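Local structure of uncharacterized protein (Shigella flexneri 5a str. M90T, 5EUR) at residues R6-A11 with L54-A59. The protein is of unknown function; it folds into a largely helical chain with a small three-stranded antiparallel sheet and packs against another copy of itself. Residues are numbered along the deposited sequence; the frame is centred on the assembly and turned at random.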
loop_
_atom_site.group_PDB
_atom_site.type_symbol
_atom_site.label_atom_id
_atom_site.label_comp_id
_atom_site.label_asym_id
_atom_site.label_seq_id
_atom_site.Cartn_x
_atom_site.Cartn_y
_atom_site.Cartn_z
ATOM N N ARG A 6 4.363 -14.185 -0.863
ATOM C CA ARG A 6 5.256 -14.984 -0.051
ATOM C C ARG A 6 4.814 -14.877 1.413
ATOM O O ARG A 6 3.962 -14.059 1.773
ATOM C CB ARG A 6 6.697 -14.522 -0.270
ATOM C CG ARG A 6 7.115 -14.777 -1.723
ATOM C CD ARG A 6 8.572 -14.507 -2.059
ATOM N NE ARG A 6 8.769 -14.755 -3.489
ATOM C CZ ARG A 6 9.074 -15.926 -4.033
ATOM N NH1 ARG A 6 9.294 -16.994 -3.272
ATOM N NH2 ARG A 6 9.195 -16.015 -5.351
ATOM N N LYS A 7 5.352 -15.754 2.257
ATOM C CA LYS A 7 5.086 -15.673 3.686
ATOM C C LYS A 7 5.345 -14.263 4.194
ATOM O O LYS A 7 6.442 -13.724 4.012
ATOM C CB LYS A 7 5.966 -16.676 4.437
ATOM C CG LYS A 7 5.844 -16.568 5.947
ATOM C CD LYS A 7 7.038 -15.776 6.488
ATOM C CE LYS A 7 6.909 -15.446 7.957
ATOM N NZ LYS A 7 8.020 -14.568 8.395
ATOM N N LEU A 8 4.336 -13.664 4.822
ATOM C CA LEU A 8 4.428 -12.252 5.166
ATOM C C LEU A 8 5.358 -12.069 6.351
ATOM O O LEU A 8 5.157 -12.670 7.411
ATOM C CB LEU A 8 3.050 -11.672 5.473
ATOM C CG LEU A 8 1.989 -11.768 4.370
ATOM C CD1 LEU A 8 0.695 -11.129 4.859
ATOM C CD2 LEU A 8 2.468 -11.102 3.076
ATOM N N ASP A 9 6.370 -11.236 6.157
ATOM C CA ASP A 9 7.359 -10.911 7.175
ATOM C C ASP A 9 6.807 -9.729 7.952
ATOM O O ASP A 9 7.028 -8.574 7.586
ATOM C CB ASP A 9 8.693 -10.582 6.517
ATOM C CG ASP A 9 9.743 -10.141 7.508
ATOM O OD1 ASP A 9 9.589 -10.429 8.714
ATOM O OD2 ASP A 9 10.718 -9.494 7.076
ATOM N N ILE A 10 6.068 -10.019 9.028
ATOM C CA ILE A 10 5.406 -8.995 9.830
ATOM C C ILE A 10 5.843 -9.125 11.283
ATOM O O ILE A 10 5.677 -10.187 11.896
ATOM C CB ILE A 10 3.871 -9.093 9.761
ATOM C CG1 ILE A 10 3.353 -9.070 8.325
ATOM C CG2 ILE A 10 3.246 -7.956 10.539
ATOM C CD1 ILE A 10 1.887 -9.522 8.258
ATOM N N ALA A 11 6.325 -8.028 11.851
ATOM C CA ALA A 11 6.604 -7.955 13.278
ATOM C C ALA A 11 5.849 -6.776 13.857
ATOM O O ALA A 11 5.904 -5.674 13.306
ATOM C CB ALA A 11 8.101 -7.811 13.548
ATOM N N LEU A 54 -4.359 -14.461 5.649
ATOM C CA LEU A 54 -4.915 -14.308 6.994
ATOM C C LEU A 54 -4.203 -15.198 8.004
ATOM O O LEU A 54 -4.123 -14.844 9.182
ATOM C CB LEU A 54 -6.423 -14.554 6.974
ATOM C CG LEU A 54 -7.174 -13.380 6.313
ATOM C CD1 LEU A 54 -8.651 -13.684 6.132
ATOM C CD2 LEU A 54 -7.000 -12.103 7.147
ATOM N N ASN A 55 -3.674 -16.342 7.575
ATOM C CA ASN A 55 -2.834 -17.105 8.491
ATOM C C ASN A 55 -1.587 -16.310 8.872
ATOM O O ASN A 55 -1.173 -16.323 10.032
ATOM C CB ASN A 55 -2.472 -18.461 7.886
ATOM C CG ASN A 55 -3.573 -19.500 8.078
ATOM O OD1 ASN A 55 -4.279 -19.506 9.095
ATOM N ND2 ASN A 55 -3.699 -20.402 7.120
ATOM N N ASP A 56 -0.992 -15.579 7.924
ATOM C CA ASP A 56 0.165 -14.758 8.289
ATOM C C ASP A 56 -0.224 -13.567 9.166
ATOM O O ASP A 56 0.549 -13.156 10.054
ATOM C CB ASP A 56 0.879 -14.297 7.020
ATOM C CG ASP A 56 1.559 -15.447 6.309
ATOM O OD1 ASP A 56 1.770 -16.516 6.950
ATOM O OD2 ASP A 56 1.863 -15.293 5.118
ATOM N N ILE A 57 -1.409 -12.996 8.926
ATOM C CA ILE A 57 -1.915 -11.927 9.782
ATOM C C ILE A 57 -2.089 -12.438 11.210
ATOM O O ILE A 57 -1.635 -11.810 12.172
ATOM C CB ILE A 57 -3.234 -11.375 9.206
ATOM C CG1 ILE A 57 -2.984 -10.696 7.855
ATOM C CG2 ILE A 57 -3.923 -10.442 10.191
ATOM C CD1 ILE A 57 -1.908 -9.613 7.898
ATOM N N HIS A 58 -2.726 -13.603 11.357
ATOM C CA HIS A 58 -2.938 -14.209 12.669
ATOM C C HIS A 58 -1.612 -14.526 13.343
ATOM O O HIS A 58 -1.419 -14.229 14.531
ATOM C CB HIS A 58 -3.774 -15.479 12.494
ATOM C CG HIS A 58 -4.213 -16.116 13.779
ATOM N ND1 HIS A 58 -5.197 -15.578 14.581
ATOM C CD2 HIS A 58 -3.834 -17.277 14.366
ATOM C CE1 HIS A 58 -5.397 -16.377 15.621
ATOM N NE2 HIS A 58 -4.573 -17.405 15.520
ATOM N N ALA A 59 -0.680 -15.105 12.587
ATOM C CA ALA A 59 0.620 -15.485 13.136
ATOM C C ALA A 59 1.397 -14.284 13.652
ATOM O O ALA A 59 2.214 -14.425 14.575
ATOM C CB ALA A 59 1.440 -16.212 12.075
HETATM O O HOH W 1 1.059 -14.909 2.406
HETATM O O HOH W 2 3.270 -13.310 9.772
#
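The carboxylate of Asp56, on helix 47-59, takes the backbone N-H of Leu8, an example of one buried acid fastening an extended chain to a helix flank. Asp56 OD2 and Leu8 N stand 3.0 Å apart, and the bond is nearly straight at 168°. The donor comes from above the carboxylate plane, 65° out of it. One water gives a hydrogen to this same OD2 and another to Arg6 O, while a second, 2.7 Å from Asp56 O, links it to Leu8 O. The Leu8 side chain lies across that of Asp56 at about a right angle, CB against CB at 3.7 Å. Such an arrangement seats the lead-in to strand 10-12, first strand of a three-stranded antiparallel meander, beside the second helix after the meander. Farther along, Ile10 CD1 meets Ile57 CD1 at 3.8 Å; although Ile57 CB points away from residues 6-11, chi2 of -54° brings CD1 round to Ile10. Met39, Phe31 and Val36 of helix 28-43 pack against Leu8, Ile10 and Ile57, respectively. In the second shell, Arg88 forms a salt bridge with Asp56 OD1, which probably favours the ionised carboxylate and steadies its rotation.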